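Local atomic coordinates of adenosine monophosphate-protein transferase (Thermoplasma acidophilum, PDB entry 1RLH), a protein that is of unproven function but, as a member of the adenosine-specific kinase family, may act on adenosine or its nucleotides. Residues R48-G53 / I107-K112; R67-D72 / A81-I86. All blocks are in the same frame, centred on the assembly; numbering follows the deposited sequence.

Contact 1. Residues R48-G53 / I107-K112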
loop_
_atom_site.group_PDB
_atom_site.type_symbol
_atom_site.label_atom_id
_atom_site.label_comp_id
_atom_site.label_asym_id
_atom_site.label_seq_id
_atom_site.Cartn_x
_atom_site.Cartn_y
_atom_site.Cartn_z
ATOM N N ARG A 48 11.368 10.898 -1.243
ATOM C CA ARG A 48 11.256 12.333 -1.474
ATOM C C ARG A 48 11.944 12.807 -2.752
ATOM O O ARG A 48 11.340 13.511 -3.558
ATOM C CB ARG A 48 11.815 13.109 -0.280
ATOM C CG ARG A 48 11.221 14.502 -0.141
ATOM C CD ARG A 48 11.805 15.254 1.047
ATOM N NE ARG A 48 10.873 16.251 1.577
ATOM C CZ ARG A 48 10.342 17.244 0.872
ATOM N NH1 ARG A 48 10.645 17.391 -0.410
ATOM N NH2 ARG A 48 9.504 18.096 1.450
ATOM N N THR A 49 13.202 12.419 -2.938
ATOM C CA THR A 49 13.963 12.833 -4.115
ATOM C C THR A 49 13.423 12.274 -5.427
ATOM O O THR A 49 13.724 12.799 -6.499
ATOM C CB THR A 49 15.443 12.422 -3.999
ATOM O OG1 THR A 49 15.545 10.993 -3.970
ATOM C CG2 THR A 49 16.053 12.996 -2.731
ATOM N N HIS A 50 12.620 11.219 -5.346
ATOM C CA HIS A 50 12.063 10.598 -6.543
ATOM C C HIS A 50 10.685 11.134 -6.923
ATOM O O HIS A 50 10.241 10.981 -8.060
ATOM C CB HIS A 50 12.007 9.085 -6.346
ATOM C CG HIS A 50 13.339 8.479 -6.032
ATOM N ND1 HIS A 50 14.394 8.513 -6.917
ATOM C CD2 HIS A 50 13.801 7.871 -4.915
ATOM C CE1 HIS A 50 15.452 7.951 -6.357
ATOM N NE2 HIS A 50 15.119 7.554 -5.143
ATOM N N VAL A 51 10.014 11.773 -5.973
ATOM C CA VAL A 51 8.693 12.331 -6.225
ATOM C C VAL A 51 8.644 13.843 -6.480
ATOM O O VAL A 51 7.561 14.403 -6.649
ATOM C CB VAL A 51 7.723 12.005 -5.067
ATOM C CG1 VAL A 51 7.435 10.513 -5.024
ATOM C CG2 VAL A 51 8.320 12.467 -3.749
ATOM N N PRO A 52 9.806 14.528 -6.512
ATOM C CA PRO A 52 9.762 15.973 -6.756
ATOM C C PRO A 52 9.123 16.292 -8.095
ATOM O O PRO A 52 9.356 15.596 -9.081
ATOM C CB PRO A 52 11.233 16.378 -6.728
ATOM C CG PRO A 52 11.838 15.386 -5.809
ATOM C CD PRO A 52 11.195 14.105 -6.282
ATOM N N GLY A 53 8.319 17.346 -8.127
ATOM C CA GLY A 53 7.671 17.726 -9.366
ATOM C C GLY A 53 6.393 16.956 -9.619
ATOM O O GLY A 53 5.628 17.298 -10.523
ATOM N N ILE A 107 8.971 6.523 -10.730
ATOM C CA ILE A 107 8.084 5.550 -10.108
ATOM C C ILE A 107 8.887 4.294 -9.766
ATOM O O ILE A 107 8.811 3.781 -8.653
ATOM C CB ILE A 107 6.926 5.165 -11.057
ATOM C CG1 ILE A 107 6.056 6.392 -11.349
ATOM C CG2 ILE A 107 6.094 4.058 -10.441
ATOM C CD1 ILE A 107 5.440 7.021 -10.114
ATOM N N LEU A 108 9.664 3.812 -10.731
ATOM C CA LEU A 108 10.485 2.622 -10.532
ATOM C C LEU A 108 11.476 2.823 -9.391
ATOM O O LEU A 108 11.672 1.928 -8.572
ATOM C CB LEU A 108 11.252 2.279 -11.810
ATOM C CG LEU A 108 10.436 1.958 -13.064
ATOM C CD1 LEU A 108 11.384 1.691 -14.226
ATOM C CD2 LEU A 108 9.547 0.748 -12.814
ATOM N N ASN A 109 12.108 3.993 -9.341
ATOM C CA ASN A 109 13.073 4.272 -8.282
ATOM C C ASN A 109 12.397 4.350 -6.918
ATOM O O ASN A 109 12.974 3.948 -5.911
ATOM C CB ASN A 109 13.833 5.573 -8.561
ATOM C CG ASN A 109 14.887 5.408 -9.637
ATOM O OD1 ASN A 109 15.435 4.319 -9.819
ATOM N ND2 ASN A 109 15.194 6.490 -10.341
ATOM N N ALA A 110 11.175 4.870 -6.888
ATOM C CA ALA A 110 10.435 4.963 -5.636
ATOM C C ALA A 110 10.242 3.546 -5.097
ATOM O O ALA A 110 10.393 3.294 -3.899
ATOM C CB ALA A 110 9.084 5.624 -5.875
ATOM N N VAL A 111 9.914 2.618 -5.995
ATOM C CA VAL A 111 9.703 1.229 -5.601
ATOM C C VAL A 111 11.005 0.615 -5.101
ATOM O O VAL A 111 11.029 -0.032 -4.052
ATOM C CB VAL A 111 9.172 0.376 -6.774
ATOM C CG1 VAL A 111 9.031 -1.079 -6.338
ATOM C CG2 VAL A 111 7.834 0.915 -7.239
ATOM N N LYS A 112 12.087 0.823 -5.850
ATOM C CA LYS A 112 13.389 0.288 -5.462
ATOM C C LYS A 112 13.774 0.786 -4.076
ATOM O O LYS A 112 14.314 0.038 -3.262
ATOM C CB LYS A 112 14.476 0.712 -6.458
ATOM C CG LYS A 112 14.338 0.132 -7.854
ATOM C CD LYS A 112 15.485 0.617 -8.737
ATOM C CE LYS A 112 15.410 0.038 -10.138
ATOM N NZ LYS A 112 15.556 -1.443 -10.127
HETATM O O HOH W 1 14.025 8.946 -9.648
#
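His-50 lays one face of its imidazole against the CB of Asn-109, on helix 104-115. This is a CH-pi contact. CB sits 3.7 Å from the centroid of the His-50 ring and 25° off the ring normal. It is displaced toward the ND1 and CE1 rim, and its distance to His-50 ND1 is 3.4 Å. The two side chains cross at about a right angle. The Asn-109 amide is tilted 49° from the ring plane, so the two flat groups do not stack. The opposite face of the ring carries Thr-49 OG1, 3.6 Å above the plane. In His-50, CG lies beside the backbone N (chi1 -57°), which swings the ring out to the helix. A water joins ring and amide. It accepts from Asn-109 ND2 at 2.8 Å and is also hydrogen-bonded to His-50 ND1 at 2.8 Å. His-50 O accepts a hydrogen bond from Asn-106 ND2. Val-51 and the buried Ala-110 both touch Ile-99 of strand 94-100. The loop after helix 41-46 thus meets helix 104-115 without a direct hydrogen bond between the two segments: the methylene packs on the ring face while the shared water links imidazole and amide.

Contact 2. Residues R67-D72 / A81-I86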
loop_
_atom_site.group_PDB
_atom_site.type_symbol
_atom_site.label_atom_id
_atom_site.label_comp_id
_atom_site.label_asym_id
_atom_site.label_seq_id
_atom_site.Cartn_x
_atom_site.Cartn_y
_atom_site.Cartn_z
ATOM N N ARG A 67 -1.099 3.064 17.247
ATOM C CA ARG A 67 -1.836 2.307 16.231
ATOM C C ARG A 67 -2.645 3.215 15.304
ATOM O O ARG A 67 -3.772 2.891 14.925
ATOM C CB ARG A 67 -2.774 1.298 16.900
ATOM C CG ARG A 67 -2.051 0.178 17.642
ATOM C CD ARG A 67 -3.015 -0.663 18.467
ATOM N NE ARG A 67 -4.098 -1.229 17.665
ATOM C CZ ARG A 67 -5.086 -1.966 18.166
ATOM N NH1 ARG A 67 -5.125 -2.224 19.469
ATOM N NH2 ARG A 67 -6.035 -2.449 17.374
ATOM N N LEU A 68 -2.064 4.349 14.932
ATOM C CA LEU A 68 -2.756 5.285 14.059
ATOM C C LEU A 68 -2.328 5.170 12.601
ATOM O O LEU A 68 -1.216 4.753 12.303
ATOM C CB LEU A 68 -2.501 6.722 14.529
ATOM C CG LEU A 68 -3.034 7.113 15.909
ATOM C CD1 LEU A 68 -2.584 8.534 16.248
ATOM C CD2 LEU A 68 -4.553 7.008 15.906
ATOM N N ILE A 69 -3.233 5.528 11.697
ATOM C CA ILE A 69 -2.909 5.539 10.282
ATOM C C ILE A 69 -2.125 6.841 10.160
ATOM O O ILE A 69 -2.610 7.903 10.564
ATOM C CB ILE A 69 -4.179 5.606 9.399
ATOM C CG1 ILE A 69 -4.945 4.281 9.496
ATOM C CG2 ILE A 69 -3.799 5.911 7.952
ATOM C CD1 ILE A 69 -6.184 4.205 8.610
ATOM N N ARG A 70 -0.909 6.749 9.641
ATOM C CA ARG A 70 -0.035 7.908 9.485
ATOM C C ARG A 70 0.037 8.279 8.008
ATOM O O ARG A 70 -0.096 7.416 7.141
ATOM C CB ARG A 70 1.362 7.565 10.007
ATOM C CG ARG A 70 1.377 7.023 11.433
ATOM C CD ARG A 70 1.036 8.106 12.446
ATOM N NE ARG A 70 1.101 7.620 13.822
ATOM C CZ ARG A 70 1.164 8.412 14.888
ATOM N NH1 ARG A 70 1.180 9.730 14.735
ATOM N NH2 ARG A 70 1.201 7.894 16.108
ATOM N N TYR A 71 0.262 9.555 7.712
ATOM C CA TYR A 71 0.307 9.973 6.318
ATOM C C TYR A 71 1.182 11.187 6.047
ATOM O O TYR A 71 1.580 11.906 6.960
ATOM C CB TYR A 71 -1.117 10.253 5.825
ATOM C CG TYR A 71 -1.768 11.443 6.502
ATOM C CD1 TYR A 71 -1.537 12.743 6.047
ATOM C CD2 TYR A 71 -2.584 11.273 7.621
ATOM C CE1 TYR A 71 -2.104 13.847 6.694
ATOM C CE2 TYR A 71 -3.152 12.370 8.272
ATOM C CZ TYR A 71 -2.907 13.649 7.804
ATOM O OH TYR A 71 -3.465 14.734 8.445
ATOM N N ASP A 72 1.465 11.396 4.766
ATOM C CA ASP A 72 2.266 12.518 4.289
ATOM C C ASP A 72 1.949 12.639 2.802
ATOM O O ASP A 72 1.362 11.730 2.214
ATOM C CB ASP A 72 3.765 12.253 4.482
ATOM C CG ASP A 72 4.310 12.851 5.775
ATOM O OD1 ASP A 72 4.172 14.075 5.974
ATOM O OD2 ASP A 72 4.890 12.099 6.590
ATOM N N ALA A 81 -6.863 9.052 -0.422
ATOM C CA ALA A 81 -6.988 7.722 -1.002
ATOM C C ALA A 81 -6.062 6.757 -0.261
ATOM O O ALA A 81 -6.435 5.611 -0.014
ATOM C CB ALA A 81 -6.642 7.756 -2.487
ATOM N N CYS A 82 -4.861 7.217 0.091
ATOM C CA CYS A 82 -3.907 6.374 0.821
ATOM C C CYS A 82 -4.447 6.010 2.195
ATOM O O CYS A 82 -4.299 4.880 2.657
ATOM C CB CYS A 82 -2.560 7.083 0.990
ATOM S SG CYS A 82 -1.570 7.174 -0.509
ATOM N N ILE A 83 -5.061 6.981 2.860
ATOM C CA ILE A 83 -5.632 6.743 4.178
ATOM C C ILE A 83 -6.749 5.712 4.067
ATOM O O ILE A 83 -6.808 4.763 4.849
ATOM C CB ILE A 83 -6.190 8.057 4.787
ATOM C CG1 ILE A 83 -5.031 8.999 5.126
ATOM C CG2 ILE A 83 -7.012 7.754 6.033
ATOM C CD1 ILE A 83 -5.458 10.403 5.521
ATOM N N GLU A 84 -7.629 5.894 3.086
ATOM C CA GLU A 84 -8.741 4.968 2.891
ATOM C C GLU A 84 -8.233 3.555 2.588
ATOM O O GLU A 84 -8.770 2.574 3.101
ATOM C CB GLU A 84 -9.642 5.469 1.753
ATOM C CG GLU A 84 -10.784 4.527 1.338
ATOM C CD GLU A 84 -11.772 4.218 2.454
ATOM O OE1 GLU A 84 -11.771 4.923 3.485
ATOM O OE2 GLU A 84 -12.565 3.266 2.290
ATOM N N ASN A 85 -7.200 3.450 1.758
ATOM C CA ASN A 85 -6.655 2.141 1.418
ATOM C C ASN A 85 -6.057 1.443 2.632
ATOM O O ASN A 85 -6.236 0.241 2.804
ATOM C CB ASN A 85 -5.616 2.259 0.301
ATOM C CG ASN A 85 -6.248 2.584 -1.037
ATOM O OD1 ASN A 85 -7.388 2.198 -1.298
ATOM N ND2 ASN A 85 -5.510 3.279 -1.897
ATOM N N ILE A 86 -5.348 2.195 3.470
ATOM C CA ILE A 86 -4.757 1.629 4.680
ATOM C C ILE A 86 -5.887 1.142 5.584
ATOM O O ILE A 86 -5.794 0.078 6.195
ATOM C CB ILE A 86 -3.908 2.680 5.443
ATOM C CG1 ILE A 86 -2.620 2.972 4.670
ATOM C CG2 ILE A 86 -3.568 2.175 6.852
ATOM C CD1 ILE A 86 -1.691 1.766 4.548
#
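Ile-69 and Ile-86 form the tight part of this strand-to-helix contact. Their side chains slide past each other in opposite directions. Ile-69 CG1 comes within 3.6 Å of Ile-86 CG2, and Ile-69 CD1 lies 3.7 Å from that same methyl. With CG2 anti to the backbone N, Ile-86 sets this methyl on Ile-69, while the end of its side chain leads away from the strand. Ile-86 is buried and also touches Val-96 of strand 94-100. Strand 69-72 and helix 81-86 run nearly antiparallel, at 158°, with axes 8.9 Å apart at closest approach. The solvent side is at Tyr-71, which is exposed and makes a smaller contact. Ile-83 CD1 sits over a ring face, 4.1 Å from the centroid of Tyr-71 and 29° off its normal. Val-79 of the same helix touches Tyr-71 too. Side chain to side chain, Ile-83 meets Ile-69 at 4.2 Å, CG2 to CG2. Arg-70 starts away from the helix and makes salt bridges with Glu-62 and Asp-66, whereas Arg-87 of the helix touches Ile-69. No hydrogen bond crosses, so between these segments the contact rests on apolar side chains and one CH-pi contact.

Both contacts belong to the part of the chain built on the five-stranded antiparallel sheet. Their centres are 19 Å apart, and their nearest atoms are about 8 Å apart without touching. Both segments of contact 2 fall in the sequence between the two segments of contact 1. Contact 2 is local: strand 69-73, outermost in the sheet within this chain, is followed directly by helix 76-89. Contact 1 spans further, from the loop after helix 41-46 to helix 104-115. Strand 94-100 relates them, since it lies between the two helices in sequence. The two contacts thus involve two different helices, each of which packs side chains on strand 94-100.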